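Local coordinates for protein neuraminidase (Influenza A virus, PDB 4FVK) that forms a calcium-binding, six-bladed beta-propeller glycoprotein of the viral membrane, a homotetramer that may remove terminal sialic acids from glycoconjugates, at residues Pro26-Phe31 / Thr85-Ala90; Leu344-Gln349 / Glu358-Cys363. All coordinates share one frame; numbering follows the deposited sequence.

Contact 1 (Pro26-Phe31 / Thr85-Ala90); sequences PTHRGF and TPIGSA
H28 and F31 both turn CG anti to the carbonyl carbon (chi1 -64° and -83°), which sends their two rings from 26-31 onto the loop 87-90. This is loop packing in a six-bladed beta-propeller: just past strand 23-26, T27 and H28 both face T361 in a classic beta bulge, and strand 81-86 of another sheet has run into a type I turn, P86 to S89. I87 sets CB over one face of the imidazole, toward its rim, 4.2 Å from the centroid of the H28 ring in a CH-pi contact, while CD1 reaches CE1 of H28 at 3.7 Å. The polar end of that ring is used elsewhere, ND1 being hydrogen-bonded to OG1 of T361. F31 meets backbone as much as side chain. Its CZ comes within 3.3 Å of A90 N, the carbonyl oxygen of G88 lies in the plane of the phenyl ring at its edge, and the A90 methyl stands over one face. A second subunit of the tetramer packs I99 on H28 and Y83 on F31. From CB of A90 to the centroid of the F31 ring is 4.1 Å, only 13° off the ring normal.

Contact 2 (Leu344-Gln349 / Glu358-Cys363); sequences LEIEDQ and ELSTFC. With ZN (zinc ion), chain E.
E358 pairs with I346 through two backbone bonds, I346 N to E358 O (2.8 Å) and E358 N to I346 O (3.0 Å). Its side chain takes no part in this pairing: bent at chi2 (-64°), it swings clear of 344-349 and presents OE1 to a zinc ion at 2.0 Å. Three waters bind the metal too, and S91 is the other protein residue of the site. One of the waters also donates to OE2 of E358, which ties both carboxylate oxygens to the zinc shell. L359 follows opposite E345 in a non-hydrogen-bonded pair; its CD2 meets the E345 CG at 3.8 Å, while the carboxylate of E345 forms a salt bridge with R323. The L359 CA also directs its hydrogen at the L344 O, 3.4 Å away. The two strands form the hairpin 341-349/355-365, the middle pair of a four-stranded antiparallel propeller blade. S360 restores hydrogen bonding: its N reaches L344 O at 2.9 Å, and L344 N returns a bond to S360 O. The S360 OG, set between backbone N and carbonyl carbon (chi1 67°), adds a weak bond to the same L344 O. CD1 of I346 packs against CB and OG of this serine, although its 3.0 Å approach to S360 OG is doubtfully short. T361 turns to the side away from 344-349, F362 lies nearly parallel to the F342 ring, and C363 is joined by disulfide to C341.

Overall arrangement
Contact 1 closes before contact 2 opens along the chain, yet their centres are about 9 Å apart and they touch. Both meet at strand 355-365, which lies between 341-349 and the N-terminal strand 23-26 in one four-stranded antiparallel sheet. Strands from the two ends of the chain thus share a blade, the usual way of closing a propeller ring. The seam includes two probable hydrogen bonds, H28 O to T361 N (2.8 Å) and T27 OG1 to T361 OG1 (2.6 Å). Beyond it, 85-90 belongs to a different sheet, so contact 1 bridges neighbouring parts of the fold near the zinc held by E358 of contact 2.

Contact 1 (Pro26-Phe31 / Thr85-Ala90)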
loop_
_atom_site.group_PDB
_atom_site.type_symbol
_atom_site.label_atom_id
_atom_site.label_comp_id
_atom_site.label_asym_id
_atom_site.label_seq_id
_atom_site.Cartn_x
_atom_site.Cartn_y
_atom_site.Cartn_z
ATOM N N PRO A 26 24.384 -12.980 -3.358
ATOM C CA PRO A 26 22.932 -12.963 -3.239
ATOM C C PRO A 26 22.468 -11.542 -3.032
ATOM O O PRO A 26 23.017 -10.814 -2.187
ATOM C CB PRO A 26 22.668 -13.816 -1.998
ATOM C CG PRO A 26 23.907 -13.743 -1.198
ATOM C CD PRO A 26 25.045 -13.481 -2.141
ATOM N N THR A 27 21.513 -11.133 -3.855
ATOM C CA THR A 27 20.887 -9.845 -3.702
ATOM C C THR A 27 19.611 -10.003 -2.895
ATOM O O THR A 27 19.123 -9.042 -2.301
ATOM C CB THR A 27 20.602 -9.195 -5.056
ATOM O OG1 THR A 27 19.680 -10.013 -5.796
ATOM C CG2 THR A 27 21.900 -9.060 -5.835
ATOM N N HIS A 28 19.090 -11.223 -2.850
ATOM C CA HIS A 28 17.954 -11.530 -1.982
ATOM C C HIS A 28 18.030 -12.976 -1.592
ATOM O O HIS A 28 18.061 -13.849 -2.465
ATOM C CB HIS A 28 16.603 -11.310 -2.700
ATOM C CG HIS A 28 16.340 -9.889 -3.081
ATOM N ND1 HIS A 28 16.676 -9.374 -4.313
ATOM C CD2 HIS A 28 15.762 -8.874 -2.393
ATOM C CE1 HIS A 28 16.331 -8.098 -4.365
ATOM N NE2 HIS A 28 15.770 -7.772 -3.212
ATOM N N ARG A 29 18.026 -13.259 -0.298
ATOM C CA ARG A 29 17.799 -14.630 0.136
ATOM C C ARG A 29 16.299 -14.844 0.035
ATOM O O ARG A 29 15.540 -13.876 -0.097
ATOM C CB ARG A 29 18.319 -14.842 1.556
ATOM C CG ARG A 29 19.840 -14.626 1.644
ATOM C CD ARG A 29 20.385 -14.817 3.053
ATOM N NE ARG A 29 20.731 -16.210 3.323
ATOM C CZ ARG A 29 21.575 -16.595 4.267
ATOM N NH1 ARG A 29 22.178 -15.690 5.023
ATOM N NH2 ARG A 29 21.826 -17.885 4.446
ATOM N N GLY A 30 15.836 -16.082 0.085
ATOM C CA GLY A 30 14.390 -16.274 0.028
ATOM C C GLY A 30 13.806 -15.902 1.376
ATOM O O GLY A 30 14.521 -15.940 2.373
ATOM N N PHE A 31 12.533 -15.517 1.430
ATOM C CA PHE A 31 11.902 -15.324 2.728
ATOM C C PHE A 31 12.070 -16.634 3.499
ATOM O O PHE A 31 11.797 -17.716 2.970
ATOM C CB PHE A 31 10.439 -14.869 2.581
ATOM C CG PHE A 31 10.305 -13.386 2.352
ATOM C CD1 PHE A 31 10.394 -12.859 1.075
ATOM C CD2 PHE A 31 10.174 -12.513 3.430
ATOM C CE1 PHE A 31 10.313 -11.483 0.868
ATOM C CE2 PHE A 31 10.082 -11.125 3.239
ATOM C CZ PHE A 31 10.151 -10.608 1.963
ATOM N N THR A 85 4.526 -9.980 -7.523
ATOM C CA THR A 85 4.877 -9.395 -6.220
ATOM C C THR A 85 6.259 -8.738 -6.355
ATOM O O THR A 85 7.123 -9.299 -7.007
ATOM C CB THR A 85 4.993 -10.508 -5.137
ATOM O OG1 THR A 85 3.769 -11.247 -5.080
ATOM C CG2 THR A 85 5.323 -9.954 -3.740
ATOM N N PRO A 86 6.481 -7.563 -5.725
ATOM C CA PRO A 86 7.831 -6.964 -5.751
ATOM C C PRO A 86 8.874 -7.889 -5.089
ATOM O O PRO A 86 8.495 -8.601 -4.157
ATOM C CB PRO A 86 7.664 -5.669 -4.952
ATOM C CG PRO A 86 6.191 -5.367 -5.012
ATOM C CD PRO A 86 5.484 -6.688 -5.086
ATOM N N ILE A 87 10.122 -7.922 -5.571
ATOM C CA ILE A 87 11.098 -8.893 -5.017
ATOM C C ILE A 87 11.265 -8.720 -3.529
ATOM O O ILE A 87 11.425 -9.696 -2.813
ATOM C CB ILE A 87 12.567 -8.776 -5.544
ATOM C CG1 ILE A 87 12.779 -7.526 -6.379
ATOM C CG2 ILE A 87 13.049 -10.078 -6.179
ATOM C CD1 ILE A 87 13.290 -6.399 -5.572
ATOM N N GLY A 88 11.233 -7.469 -3.077
ATOM C CA GLY A 88 11.456 -7.166 -1.678
ATOM C C GLY A 88 10.299 -7.420 -0.724
ATOM O O GLY A 88 10.433 -7.130 0.472
ATOM N N SER A 89 9.174 -7.950 -1.211
ATOM C CA SER A 89 8.031 -8.204 -0.331
ATOM C C SER A 89 7.655 -9.657 -0.254
ATOM O O SER A 89 7.760 -10.392 -1.240
ATOM C CB SER A 89 6.771 -7.462 -0.808
ATOM O OG SER A 89 7.029 -6.107 -1.112
ATOM N N ALA A 90 7.124 -10.054 0.893
ATOM C CA ALA A 90 6.566 -11.384 1.044
ATOM C C ALA A 90 5.349 -11.467 0.158
ATOM O O ALA A 90 4.768 -10.442 -0.149
ATOM C CB ALA A 90 6.174 -11.618 2.475
#

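Contact 2 (Leu344-Gln349 / Glu358-Cys363)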
loop_
_atom_site.group_PDB
_atom_site.type_symbol
_atom_site.label_atom_id
_atom_site.label_comp_id
_atom_site.label_asym_id
_atom_site.label_seq_id
_atom_site.Cartn_x
_atom_site.Cartn_y
_atom_site.Cartn_z
ATOM N N LEU A 344 16.739 -18.775 -7.934
ATOM C CA LEU A 344 16.948 -20.146 -7.540
ATOM C C LEU A 344 15.910 -20.498 -6.490
ATOM O O LEU A 344 15.736 -19.751 -5.530
ATOM C CB LEU A 344 18.349 -20.283 -6.947
ATOM C CG LEU A 344 18.655 -21.565 -6.171
ATOM C CD1 LEU A 344 18.622 -22.752 -7.088
ATOM C CD2 LEU A 344 20.046 -21.482 -5.428
ATOM N N GLU A 345 15.228 -21.626 -6.650
ATOM C CA GLU A 345 14.323 -22.068 -5.599
ATOM C C GLU A 345 15.049 -22.685 -4.419
ATOM O O GLU A 345 15.882 -23.582 -4.575
ATOM C CB GLU A 345 13.322 -23.077 -6.097
ATOM C CG GLU A 345 12.243 -22.548 -7.009
ATOM C CD GLU A 345 11.377 -23.684 -7.509
ATOM O OE1 GLU A 345 11.882 -24.827 -7.490
ATOM O OE2 GLU A 345 10.219 -23.455 -7.923
ATOM N N ILE A 346 14.695 -22.215 -3.230
ATOM C CA ILE A 346 15.179 -22.811 -2.000
ATOM C C ILE A 346 14.009 -23.576 -1.405
ATOM O O ILE A 346 12.884 -23.068 -1.343
ATOM C CB ILE A 346 15.723 -21.756 -1.036
ATOM C CG1 ILE A 346 17.167 -21.411 -1.395
ATOM C CG2 ILE A 346 15.798 -22.314 0.358
ATOM C CD1 ILE A 346 17.337 -20.509 -2.539
ATOM N N GLU A 347 14.242 -24.810 -0.999
ATOM C CA GLU A 347 13.116 -25.621 -0.553
ATOM C C GLU A 347 13.069 -25.760 0.961
ATOM O O GLU A 347 14.066 -26.069 1.599
ATOM C CB GLU A 347 13.101 -26.982 -1.244
ATOM C CG GLU A 347 11.922 -27.145 -2.182
ATOM C CD GLU A 347 12.345 -27.389 -3.610
ATOM O OE1 GLU A 347 13.072 -28.377 -3.846
ATOM O OE2 GLU A 347 11.956 -26.591 -4.493
ATOM N N ASP A 348 11.902 -25.502 1.532
ATOM C CA ASP A 348 11.760 -25.536 2.978
ATOM C C ASP A 348 10.610 -26.455 3.343
ATOM O O ASP A 348 9.555 -26.428 2.715
ATOM C CB ASP A 348 11.488 -24.132 3.523
ATOM C CG ASP A 348 12.438 -23.086 2.953
ATOM O OD1 ASP A 348 13.644 -23.116 3.299
ATOM O OD2 ASP A 348 11.973 -22.223 2.168
ATOM N N GLN A 349 10.835 -27.269 4.362
ATOM C CA GLN A 349 9.827 -28.163 4.889
ATOM C C GLN A 349 8.987 -27.364 5.872
ATOM O O GLN A 349 9.533 -26.584 6.651
ATOM C CB GLN A 349 10.514 -29.316 5.623
ATOM C CG GLN A 349 9.582 -30.454 5.952
ATOM C CD GLN A 349 8.847 -30.919 4.718
ATOM O OE1 GLN A 349 9.477 -31.326 3.742
ATOM N NE2 GLN A 349 7.504 -30.812 4.731
ATOM N N GLU A 358 10.845 -21.024 -2.173
ATOM C CA GLU A 358 10.981 -19.572 -2.126
ATOM C C GLU A 358 12.176 -19.181 -2.971
ATOM O O GLU A 358 13.227 -19.833 -2.906
ATOM C CB GLU A 358 11.160 -19.072 -0.690
ATOM C CG GLU A 358 9.867 -18.927 0.110
ATOM C CD GLU A 358 8.908 -17.862 -0.463
ATOM O OE1 GLU A 358 7.684 -17.991 -0.271
ATOM O OE2 GLU A 358 9.384 -16.880 -1.071
ATOM N N LEU A 359 12.043 -18.116 -3.748
ATOM C CA LEU A 359 13.147 -17.675 -4.606
ATOM C C LEU A 359 14.231 -16.879 -3.888
ATOM O O LEU A 359 13.939 -15.963 -3.129
ATOM C CB LEU A 359 12.612 -16.825 -5.765
ATOM C CG LEU A 359 11.648 -17.485 -6.764
ATOM C CD1 LEU A 359 11.359 -16.524 -7.889
ATOM C CD2 LEU A 359 12.270 -18.785 -7.325
ATOM N N SER A 360 15.487 -17.232 -4.150
ATOM C CA SER A 360 16.597 -16.349 -3.863
ATOM C C SER A 360 17.130 -15.829 -5.194
ATOM O O SER A 360 16.933 -16.450 -6.243
ATOM C CB SER A 360 17.711 -17.088 -3.120
ATOM O OG SER A 360 18.278 -18.058 -3.993
ATOM N N THR A 361 17.783 -14.675 -5.158
ATOM C CA THR A 361 18.388 -14.120 -6.364
ATOM C C THR A 361 19.865 -13.839 -6.128
ATOM O O THR A 361 20.240 -13.335 -5.067
ATOM C CB THR A 361 17.691 -12.839 -6.829
ATOM O OG1 THR A 361 17.773 -11.823 -5.804
ATOM C CG2 THR A 361 16.216 -13.124 -7.168
ATOM N N PHE A 362 20.689 -14.176 -7.118
ATOM C CA PHE A 362 22.131 -13.960 -7.070
ATOM C C PHE A 362 22.543 -13.181 -8.312
ATOM O O PHE A 362 22.023 -13.430 -9.385
ATOM C CB PHE A 362 22.860 -15.303 -7.068
ATOM C CG PHE A 362 22.812 -16.035 -5.752
ATOM C CD1 PHE A 362 21.675 -16.737 -5.360
ATOM C CD2 PHE A 362 23.910 -16.029 -4.911
ATOM C CE1 PHE A 362 21.642 -17.415 -4.144
ATOM C CE2 PHE A 362 23.891 -16.706 -3.695
ATOM C CZ PHE A 362 22.770 -17.400 -3.310
ATOM N N CYS A 363 23.468 -12.236 -8.187
ATOM C CA CYS A 363 23.983 -11.550 -9.382
ATOM C C CYS A 363 25.502 -11.744 -9.561
ATOM O O CYS A 363 26.227 -11.932 -8.595
ATOM C CB CYS A 363 23.617 -10.056 -9.373
ATOM S SG CYS A 363 21.823 -9.705 -9.535
HETATM ZN ZN ZN E . 6.580 -16.512 -0.976
HETATM O O HOH W 1 6.926 -16.081 -2.998
HETATM O O HOH W 2 6.930 -15.070 0.475
HETATM O O HOH W 3 5.125 -17.858 -0.475
#